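Local atomic coordinates of uncharacterized protein MJ0100 (Methanocaldococcus jannaschii, PDB entry 3KPB), a protein that probably helps make homocysteine from aspartate semialdehyde and sulfide, and here, as its C-terminal pair of CBS domains, binds S-adenosylmethionine and methylthioadenosine. Residues 2-7 and 75-80; 11-16 and 34-39; 45-50 and 67-72. One frame throughout, in Å; residues are numbered along the deposited sequence.

Contact 1 of 3, residues 2-7 and 75-80; sequences LVKDIL and AHEDEP
Two backbone hydrogen bonds tie the turn at 76-79 to the short, weakly bonded helical turn of about 3-6: Val-3 N donates a hydrogen bond to Glu-79 O at 2.9 Å, and Lys-4 N donates one to Glu-77 O, also at 2.9 Å. A single bridge pairs Leu-2 with Pro-80, and the type I turn from His-76 to Glu-79 presents both acceptor carbonyls to one end of 2-7.

Lys-4 carries the polar side. Its CG sits between the backbone N and the carbonyl carbon (chi1 76°), which sends the chain over the turn, and the bends at chi3 and chi4 curl the amine back between two acids. Lys-4 NZ lies 3.4 Å from Glu-77 OE1 and 3.5 Å from Asp-78 OD1, two long salt bridges that make a small network. A water donates to Glu-77 OE1 and accepts a weak bond from Lys-4 NZ, closing a second path between the charges. Farther along the turn, toward Pro-80, Leu-2 lays CD2 3.4 Å from Asp-78 O and against the ring carbon CD of Pro-80, while Val-3 CG2 comes to 3.3 Å from Glu-79 O. The turn is braced from within, too: Asp-78 N bonds to His-76 ND1, and His-76 N to Glu-79 OE1 at 2.8 Å.

The outer ends of these braces reach further, His-76 NE2 to Asp-101 and Glu-79 OE2 to Lys-87. Beneath the charged surface Val-3 packs on Val-84 of helix 81-91, Val-98 of strand 95-99 and Val-109 of strand 105-110, so the N-terminal residues of the chain lie against the second CBS repeat.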
loop_
_atom_site.group_PDB
_atom_site.type_symbol
_atom_site.label_atom_id
_atom_site.label_comp_id
_atom_site.label_asym_id
_atom_site.label_seq_id
_atom_site.Cartn_x
_atom_site.Cartn_y
_atom_site.Cartn_z
ATOM N N LEU A 2 8.853 -15.997 20.387
ATOM C CA LEU A 2 8.799 -14.582 20.746
ATOM C C LEU A 2 9.173 -13.718 19.537
ATOM O O LEU A 2 9.572 -14.241 18.492
ATOM C CB LEU A 2 9.682 -14.272 21.966
ATOM C CG LEU A 2 9.342 -14.910 23.323
ATOM C CD1 LEU A 2 10.255 -14.346 24.410
ATOM C CD2 LEU A 2 7.871 -14.724 23.711
ATOM N N VAL A 3 9.032 -12.402 19.681
ATOM C CA VAL A 3 9.367 -11.456 18.613
ATOM C C VAL A 3 10.876 -11.194 18.515
ATOM O O VAL A 3 11.451 -11.315 17.430
ATOM C CB VAL A 3 8.585 -10.119 18.760
ATOM C CG1 VAL A 3 9.210 -9.015 17.916
ATOM C CG2 VAL A 3 7.135 -10.308 18.366
ATOM N N LYS A 4 11.503 -10.842 19.644
ATOM C CA LYS A 4 12.937 -10.474 19.693
ATOM C C LYS A 4 13.812 -11.562 19.065
ATOM O O LYS A 4 14.952 -11.323 18.650
ATOM C CB LYS A 4 13.377 -10.179 21.139
ATOM C CG LYS A 4 13.582 -11.402 22.053
ATOM C CD LYS A 4 13.462 -11.060 23.554
ATOM C CE LYS A 4 14.623 -10.111 24.042
ATOM N NZ LYS A 4 14.422 -8.674 23.575
ATOM N N ASP A 5 13.218 -12.752 19.007
ATOM C CA ASP A 5 13.765 -13.972 18.423
ATOM C C ASP A 5 13.830 -13.954 16.902
ATOM O O ASP A 5 14.832 -14.417 16.300
ATOM C CB ASP A 5 12.836 -15.139 18.767
ATOM C CG ASP A 5 13.136 -15.773 20.106
ATOM O OD1 ASP A 5 12.556 -16.859 20.372
ATOM O OD2 ASP A 5 13.935 -15.217 20.893
ATOM N N ILE A 6 12.760 -13.468 16.275
ATOM C CA ILE A 6 12.579 -13.604 14.827
ATOM C C ILE A 6 13.078 -12.391 14.049
ATOM O O ILE A 6 13.032 -12.368 12.815
ATOM C CB ILE A 6 11.107 -13.898 14.456
ATOM C CG1 ILE A 6 10.248 -12.625 14.580
ATOM C CG2 ILE A 6 10.559 -15.042 15.313
ATOM C CD1 ILE A 6 9.011 -12.628 13.692
ATOM N N LEU A 7 13.547 -11.386 14.783
ATOM C CA LEU A 7 14.155 -10.208 14.183
ATOM C C LEU A 7 15.470 -10.588 13.518
ATOM O O LEU A 7 16.327 -11.224 14.137
ATOM C CB LEU A 7 14.375 -9.137 15.249
ATOM C CG LEU A 7 13.329 -8.025 15.414
ATOM C CD1 LEU A 7 11.921 -8.392 14.871
ATOM C CD2 LEU A 7 13.248 -7.588 16.863
ATOM N N ALA A 75 4.565 -3.923 18.758
ATOM C CA ALA A 75 4.821 -5.171 19.447
ATOM C C ALA A 75 5.985 -4.982 20.398
ATOM O O ALA A 75 6.852 -4.130 20.187
ATOM C CB ALA A 75 5.117 -6.279 18.459
ATOM N N HIS A 76 5.996 -5.769 21.462
ATOM C CA HIS A 76 7.079 -5.675 22.414
ATOM C C HIS A 76 8.087 -6.739 22.061
ATOM O O HIS A 76 7.733 -7.807 21.547
ATOM C CB HIS A 76 6.565 -5.852 23.839
ATOM C CG HIS A 76 7.520 -5.385 24.893
ATOM N ND1 HIS A 76 8.490 -6.200 25.435
ATOM C CD2 HIS A 76 7.626 -4.197 25.536
ATOM C CE1 HIS A 76 9.166 -5.529 26.351
ATOM N NE2 HIS A 76 8.662 -4.312 26.433
ATOM N N GLU A 77 9.354 -6.435 22.317
ATOM C CA GLU A 77 10.410 -7.392 22.053
ATOM C C GLU A 77 10.129 -8.744 22.721
ATOM O O GLU A 77 10.384 -9.790 22.122
ATOM C CB GLU A 77 11.798 -6.829 22.402
ATOM C CG GLU A 77 11.875 -5.970 23.661
ATOM C CD GLU A 77 13.288 -5.483 23.955
ATOM O OE1 GLU A 77 14.088 -5.328 23.006
ATOM O OE2 GLU A 77 13.599 -5.250 25.143
ATOM N N ASP A 78 9.555 -8.725 23.925
ATOM C CA ASP A 78 9.227 -9.967 24.647
ATOM C C ASP A 78 7.828 -10.555 24.336
ATOM O O ASP A 78 7.418 -11.540 24.957
ATOM C CB ASP A 78 9.403 -9.792 26.174
ATOM C CG ASP A 78 10.711 -9.078 26.548
ATOM O OD1 ASP A 78 11.727 -9.207 25.816
ATOM O OD2 ASP A 78 10.718 -8.390 27.591
ATOM N N GLU A 79 7.112 -9.965 23.379
ATOM C CA GLU A 79 5.767 -10.428 22.998
ATOM C C GLU A 79 5.808 -11.686 22.111
ATOM O O GLU A 79 6.696 -11.814 21.265
ATOM C CB GLU A 79 5.020 -9.286 22.298
ATOM C CG GLU A 79 3.554 -9.541 21.930
ATOM C CD GLU A 79 2.865 -8.251 21.491
ATOM O OE1 GLU A 79 3.541 -7.196 21.442
ATOM O OE2 GLU A 79 1.645 -8.279 21.206
ATOM N N PRO A 80 4.868 -12.632 22.329
ATOM C CA PRO A 80 4.689 -13.787 21.422
ATOM C C PRO A 80 4.176 -13.437 20.008
ATOM O O PRO A 80 3.284 -12.590 19.858
ATOM C CB PRO A 80 3.674 -14.680 22.154
ATOM C CG PRO A 80 3.283 -13.963 23.402
ATOM C CD PRO A 80 4.234 -12.847 23.644
HETATM O O HOH W 1 16.503 -6.414 22.416
#

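Contact 2 of 3, residues 11-16 and 34-39; sequences PITAHS and HLPIVD
Ala-14 CB lies between two branched side chains of strand 35-38, 3.8 Å from Leu-35 CD2 and 4.0 Å from Ile-37 CD1. Leu-35 swings its CG away from its own backbone N (chi1 -178°), and chi2 (63°) then splits the methyls between two neighbours: CD2 to Ala-14, CD1 to Ile-12 CG2 at 4.1 Å, the two side chains crossing at about a right angle. Cutting Leu-35 back to an alanine is likely to open a gap beside Ala-14 CB and Ile-12 and to lose the leucine's own contacts with Ile-26 and Leu-27 of helix 20-30. Farther along, Ile-37 CG2 rests 3.6 Å from Ser-16 CB. On the other face of the sheet, that of Val-38 and His-15, Val-38 CG2 comes up to Thr-13 OG1. Thr-13 CG2 approaches Pro-36 CB, these side chains also meeting crosswise.

One parallel bridge, Ala-14 with Ile-37, joins the backbones. Ala-14 N bonds to Pro-36 O, and Val-38 N to Ala-14 O at 2.9 Å. At the rim the His-15 ring turns its edge to the strand: ND1 donates to Val-38 O at 3.2 Å, the oxygen near the ring plane but the donor well above the carbonyl plane. A water gives a second bond to that oxygen and accepts one from Ser-16 N, while another water links Ile-12 O with His-34 O.

Strands 14-15 and 35-38 are the outer members of a beta-alpha-beta unit. Its apolar face is shared with helix 20-30, and beyond the bridge, water and a histidine N-H take over from direct backbone pairing.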
loop_
_atom_site.group_PDB
_atom_site.type_symbol
_atom_site.label_atom_id
_atom_site.label_comp_id
_atom_site.label_asym_id
_atom_site.label_seq_id
_atom_site.Cartn_x
_atom_site.Cartn_y
_atom_site.Cartn_z
ATOM N N PRO A 11 16.763 -2.104 12.556
ATOM C CA PRO A 11 15.607 -1.255 12.308
ATOM C C PRO A 11 15.960 -0.144 11.318
ATOM O O PRO A 11 17.111 0.293 11.264
ATOM C CB PRO A 11 15.290 -0.676 13.691
ATOM C CG PRO A 11 16.576 -0.701 14.427
ATOM C CD PRO A 11 17.401 -1.823 13.861
ATOM N N ILE A 12 14.988 0.277 10.516
ATOM C CA ILE A 12 15.153 1.445 9.658
ATOM C C ILE A 12 14.103 2.453 10.103
ATOM O O ILE A 12 12.899 2.180 10.035
ATOM C CB ILE A 12 15.013 1.110 8.153
ATOM C CG1 ILE A 12 16.152 0.182 7.714
ATOM C CG2 ILE A 12 15.011 2.397 7.317
ATOM C CD1 ILE A 12 15.944 -0.483 6.377
ATOM N N THR A 13 14.568 3.610 10.574
ATOM C CA THR A 13 13.690 4.656 11.098
ATOM C C THR A 13 14.042 5.997 10.458
ATOM O O THR A 13 15.059 6.118 9.768
ATOM C CB THR A 13 13.809 4.787 12.637
ATOM O OG1 THR A 13 15.143 5.181 12.983
ATOM C CG2 THR A 13 13.473 3.468 13.333
ATOM N N ALA A 14 13.213 7.007 10.716
ATOM C CA ALA A 14 13.452 8.367 10.237
ATOM C C ALA A 14 12.983 9.366 11.279
ATOM O O ALA A 14 12.172 9.034 12.146
ATOM C CB ALA A 14 12.731 8.603 8.921
ATOM N N HIS A 15 13.495 10.589 11.191
ATOM C CA HIS A 15 13.020 11.675 12.041
ATOM C C HIS A 15 11.792 12.360 11.434
ATOM O O HIS A 15 11.540 12.236 10.233
ATOM C CB HIS A 15 14.151 12.665 12.302
ATOM C CG HIS A 15 15.270 12.090 13.112
ATOM N ND1 HIS A 15 15.068 11.517 14.350
ATOM C CD2 HIS A 15 16.600 12.009 12.874
ATOM C CE1 HIS A 15 16.223 11.098 14.833
ATOM N NE2 HIS A 15 17.169 11.386 13.958
ATOM N N SER A 16 11.024 13.069 12.261
ATOM C CA SER A 16 9.750 13.641 11.817
ATOM C C SER A 16 9.879 14.944 11.027
ATOM O O SER A 16 8.941 15.346 10.335
ATOM C CB SER A 16 8.795 13.831 13.003
ATOM O OG SER A 16 9.128 14.977 13.768
ATOM N N HIS A 34 7.012 0.286 5.546
ATOM C CA HIS A 34 6.763 0.721 6.915
ATOM C C HIS A 34 7.990 1.425 7.429
ATOM O O HIS A 34 9.084 0.858 7.433
ATOM C CB HIS A 34 6.462 -0.466 7.816
ATOM C CG HIS A 34 5.310 -1.287 7.352
ATOM N ND1 HIS A 34 5.469 -2.395 6.549
ATOM C CD2 HIS A 34 3.980 -1.155 7.559
ATOM C CE1 HIS A 34 4.284 -2.916 6.288
ATOM N NE2 HIS A 34 3.364 -2.183 6.890
ATOM N N LEU A 35 7.806 2.667 7.855
ATOM C CA LEU A 35 8.896 3.483 8.343
ATOM C C LEU A 35 8.508 4.092 9.691
ATOM O O LEU A 35 7.775 5.082 9.740
ATOM C CB LEU A 35 9.219 4.572 7.313
ATOM C CG LEU A 35 10.382 5.510 7.636
ATOM C CD1 LEU A 35 11.699 4.735 7.731
ATOM C CD2 LEU A 35 10.471 6.630 6.602
ATOM N N PRO A 36 8.960 3.475 10.797
ATOM C CA PRO A 36 8.748 4.062 12.123
ATOM C C PRO A 36 9.447 5.414 12.213
ATOM O O PRO A 36 10.570 5.567 11.717
ATOM C CB PRO A 36 9.412 3.058 13.073
ATOM C CG PRO A 36 9.489 1.775 12.303
ATOM C CD PRO A 36 9.585 2.141 10.859
ATOM N N ILE A 37 8.765 6.384 12.816
ATOM C CA ILE A 37 9.316 7.722 12.983
ATOM C C ILE A 37 9.724 7.892 14.440
ATOM O O ILE A 37 8.951 7.578 15.350
ATOM C CB ILE A 37 8.310 8.818 12.557
ATOM C CG1 ILE A 37 7.814 8.581 11.118
ATOM C CG2 ILE A 37 8.925 10.211 12.736
ATOM C CD1 ILE A 37 8.916 8.479 10.052
ATOM N N VAL A 38 10.950 8.354 14.654
ATOM C CA VAL A 38 11.474 8.518 16.004
ATOM C C VAL A 38 11.838 9.974 16.245
ATOM O O VAL A 38 12.099 10.725 15.291
ATOM C CB VAL A 38 12.689 7.599 16.280
ATOM C CG1 VAL A 38 12.268 6.135 16.250
ATOM C CG2 VAL A 38 13.834 7.871 15.292
ATOM N N ASP A 39 11.834 10.377 17.515
ATOM C CA ASP A 39 12.273 11.719 17.860
ATOM C C ASP A 39 13.796 11.790 17.932
ATOM O O ASP A 39 14.490 10.802 17.658
ATOM C CB ASP A 39 11.585 12.258 19.131
ATOM C CG ASP A 39 11.860 11.421 20.377
ATOM O OD1 ASP A 39 12.915 10.754 20.475
ATOM O OD2 ASP A 39 11.003 11.455 21.286
HETATM O O HOH W 2 11.463 0.019 8.714
HETATM O O HOH W 3 11.749 13.303 14.920
#

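Contact 3 of 3, residues 45-50 and 67-72; sequences VGIITS and IMTRNV. With SAM (S-adenosylmethionine), chain E.
Ile-47 points CG1 anti to its backbone N (chi1 -167°), which holds CG2 between that N and the carbonyl carbon and turns it to the S-adenosylmethionine adenine, 3.8 Å from C4. Thr-69 turns its hydroxyl anti to the carbonyl carbon (chi1 -67°) and CG2 anti to N; the methyl lies 3.5 Å from adenine N3, and ribose O2' is modelled 2.4 Å from Thr-69 OG1, a hydrogen bond too short to take at face value. Thr-49 OG1 makes a weak bond to the ligand's OXT.

Two backbone bonds hold these groups together: Ile-47 N to Thr-69 O and Thr-69 N back to Ile-47 O, both 3.0 Å, an antiparallel hydrogen-bonded pair. Beside it Ile-47 CB packs 4.2 Å from Val-72 CG1. Met-68 stretches its extended chain along the strand, SD 4.1 Å from Gly-46 CA and CE 3.8 Å from Val-45 CG2; the same methyl covers one face of the Arg-70 guanidinium, over its centre. Ile-48 CD1 meets Met-68 CB and, at 3.7 Å, Ile-67 CG2.

Asp-52, Ile-73 and Gly-95 also bond the ligand, and Ser-50 reaches Ser-50 of the second subunit. Val-45 and Gly-46 both face Ile-37 in a classic beta bulge. Strand 44-48 and the loop 67-72 that leads to strand 75-76 form one wall of the nucleoside site of a CBS pair.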
loop_
_atom_site.group_PDB
_atom_site.type_symbol
_atom_site.label_atom_id
_atom_site.label_comp_id
_atom_site.label_asym_id
_atom_site.label_seq_id
_atom_site.Cartn_x
_atom_site.Cartn_y
_atom_site.Cartn_z
ATOM N N VAL A 45 7.586 7.978 17.773
ATOM C CA VAL A 45 6.545 9.013 17.775
ATOM C C VAL A 45 5.493 8.833 16.672
ATOM O O VAL A 45 4.460 9.509 16.681
ATOM C CB VAL A 45 7.136 10.445 17.685
ATOM C CG1 VAL A 45 8.035 10.739 18.884
ATOM C CG2 VAL A 45 7.909 10.637 16.380
ATOM N N GLY A 46 5.742 7.940 15.720
ATOM C CA GLY A 46 4.779 7.757 14.640
ATOM C C GLY A 46 5.167 6.685 13.656
ATOM O O GLY A 46 6.189 6.028 13.827
ATOM N N ILE A 47 4.332 6.492 12.638
ATOM C CA ILE A 47 4.648 5.574 11.544
ATOM C C ILE A 47 4.188 6.136 10.188
ATOM O O ILE A 47 3.194 6.864 10.110
ATOM C CB ILE A 47 4.090 4.140 11.812
ATOM C CG1 ILE A 47 4.704 3.123 10.834
ATOM C CG2 ILE A 47 2.546 4.127 11.778
ATOM C CD1 ILE A 47 4.415 1.660 11.176
ATOM N N ILE A 48 4.950 5.818 9.141
ATOM C CA ILE A 48 4.645 6.217 7.768
ATOM C C ILE A 48 4.602 4.973 6.883
ATOM O O ILE A 48 5.443 4.086 7.029
ATOM C CB ILE A 48 5.759 7.188 7.246
ATOM C CG1 ILE A 48 5.627 8.575 7.890
ATOM C CG2 ILE A 48 5.784 7.298 5.706
ATOM C CD1 ILE A 48 4.365 9.345 7.506
ATOM N N THR A 49 3.632 4.902 5.974
ATOM C CA THR A 49 3.645 3.917 4.878
ATOM C C THR A 49 3.470 4.679 3.563
ATOM O O THR A 49 3.260 5.894 3.582
ATOM C CB THR A 49 2.496 2.894 4.999
ATOM O OG1 THR A 49 1.248 3.565 4.793
ATOM C CG2 THR A 49 2.480 2.234 6.370
ATOM N N SER A 50 3.527 3.993 2.421
ATOM C CA SER A 50 3.269 4.697 1.157
ATOM C C SER A 50 1.883 5.343 1.104
ATOM O O SER A 50 1.694 6.335 0.394
ATOM C CB SER A 50 3.487 3.805 -0.067
ATOM O OG SER A 50 2.558 2.738 -0.090
ATOM N N ILE A 67 1.846 14.421 8.894
ATOM C CA ILE A 67 1.033 13.362 8.300
ATOM C C ILE A 67 1.177 12.005 8.985
ATOM O O ILE A 67 0.321 11.136 8.807
ATOM C CB ILE A 67 1.307 13.226 6.767
ATOM C CG1 ILE A 67 0.116 12.584 6.036
ATOM C CG2 ILE A 67 2.616 12.475 6.495
ATOM C CD1 ILE A 67 -1.087 13.504 5.875
ATOM N N MET A 68 2.241 11.813 9.761
ATOM C CA MET A 68 2.492 10.489 10.330
ATOM C C MET A 68 1.338 10.029 11.212
ATOM O O MET A 68 0.655 10.843 11.838
ATOM C CB MET A 68 3.814 10.453 11.105
ATOM C CG MET A 68 3.845 11.383 12.299
ATOM S SD MET A 68 5.465 11.451 13.058
ATOM C CE MET A 68 5.073 12.411 14.522
ATOM N N THR A 69 1.116 8.720 11.247
ATOM C CA THR A 69 0.104 8.159 12.127
ATOM C C THR A 69 0.695 8.122 13.533
ATOM O O THR A 69 1.743 7.515 13.757
ATOM C CB THR A 69 -0.327 6.760 11.660
ATOM O OG1 THR A 69 -1.023 6.883 10.413
ATOM C CG2 THR A 69 -1.256 6.108 12.676
ATOM N N ARG A 70 0.021 8.775 14.474
ATOM C CA ARG A 70 0.577 8.956 15.812
ATOM C C ARG A 70 0.176 7.881 16.821
ATOM O O ARG A 70 0.903 7.651 17.792
ATOM C CB ARG A 70 0.253 10.355 16.336
ATOM C CG ARG A 70 1.053 11.448 15.643
ATOM C CD ARG A 70 0.597 12.823 16.086
ATOM N NE ARG A 70 1.176 13.888 15.268
ATOM C CZ ARG A 70 2.168 14.684 15.659
ATOM N NH1 ARG A 70 2.702 14.549 16.867
ATOM N NH2 ARG A 70 2.627 15.628 14.844
ATOM N N ASN A 71 -0.960 7.222 16.590
ATOM C CA ASN A 71 -1.356 6.074 17.407
ATOM C C ASN A 71 -0.809 4.806 16.772
ATOM O O ASN A 71 -1.474 4.160 15.954
ATOM C CB ASN A 71 -2.879 6.006 17.576
ATOM C CG ASN A 71 -3.339 4.784 18.371
ATOM O OD1 ASN A 71 -2.540 4.086 19.003
ATOM N ND2 ASN A 71 -4.641 4.524 18.338
ATOM N N VAL A 72 0.421 4.467 17.139
ATOM C CA VAL A 72 1.105 3.349 16.515
ATOM C C VAL A 72 0.789 2.050 17.234
ATOM O O VAL A 72 0.923 1.950 18.458
ATOM C CB VAL A 72 2.640 3.549 16.473
ATOM C CG1 VAL A 72 3.288 2.520 15.552
ATOM C CG2 VAL A 72 2.989 4.959 16.017
HETATM N N SAM E . -1.544 -1.973 5.695
HETATM C CA SAM E . -2.220 -0.742 5.256
HETATM C C SAM E . -1.197 0.389 5.116
HETATM O O SAM E . -0.072 0.179 4.654
HETATM O OXT SAM E . -1.471 1.544 5.454
HETATM C CB SAM E . -3.281 -0.347 6.287
HETATM C CG SAM E . -4.488 0.308 5.611
HETATM S SD SAM E . -4.866 1.967 6.282
HETATM C CE SAM E . -5.937 2.580 5.001
HETATM C "C5'" SAM E . -3.419 3.059 6.038
HETATM C "C4'" SAM E . -2.890 3.635 7.351
HETATM O "O4'" SAM E . -2.473 2.574 8.224
HETATM C "C3'" SAM E . -1.615 4.419 7.054
HETATM O "O3'" SAM E . -1.928 5.809 7.103
HETATM C "C2'" SAM E . -0.670 4.057 8.198
HETATM O "O2'" SAM E . -0.262 5.254 8.869
HETATM C "C1'" SAM E . -1.543 3.199 9.119
HETATM N N9 SAM E . -0.696 2.166 9.751
HETATM C C8 SAM E . 0.022 1.236 9.116
HETATM N N7 SAM E . 0.663 0.485 10.015
HETATM C C5 SAM E . 0.348 0.938 11.226
HETATM C C6 SAM E . 0.702 0.566 12.517
HETATM N N6 SAM E . 1.525 -0.454 12.737
HETATM N N1 SAM E . 0.194 1.254 13.551
HETATM C C2 SAM E . -0.627 2.272 13.353
HETATM N N3 SAM E . -0.984 2.652 12.135
HETATM C C4 SAM E . -0.511 2.007 11.059
#

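Overall arrangement
Contacts 2 and 3 both reach the three-stranded sheet of the first CBS repeat through neighbouring strands 35-38 and 44-48, their centres about 9 Å apart: strand 35-38, which contact 2 pairs with 14-15, is bonded on its other edge to strand 44-48, and Ile-37 also packs on Met-68. Contact 1 has its centre about 19 Å from that of contact 2 and 21 Å from that of contact 3, on the opposite side of the chain's centre from contact 3, where 2-7 meets the second repeat. Along the chain contact 2 closes before contact 3 opens, and contact 1 spans both. The chain thus starts on the second repeat, builds the first, then returns past the S-adenosylmethionine, interlocking the two halves.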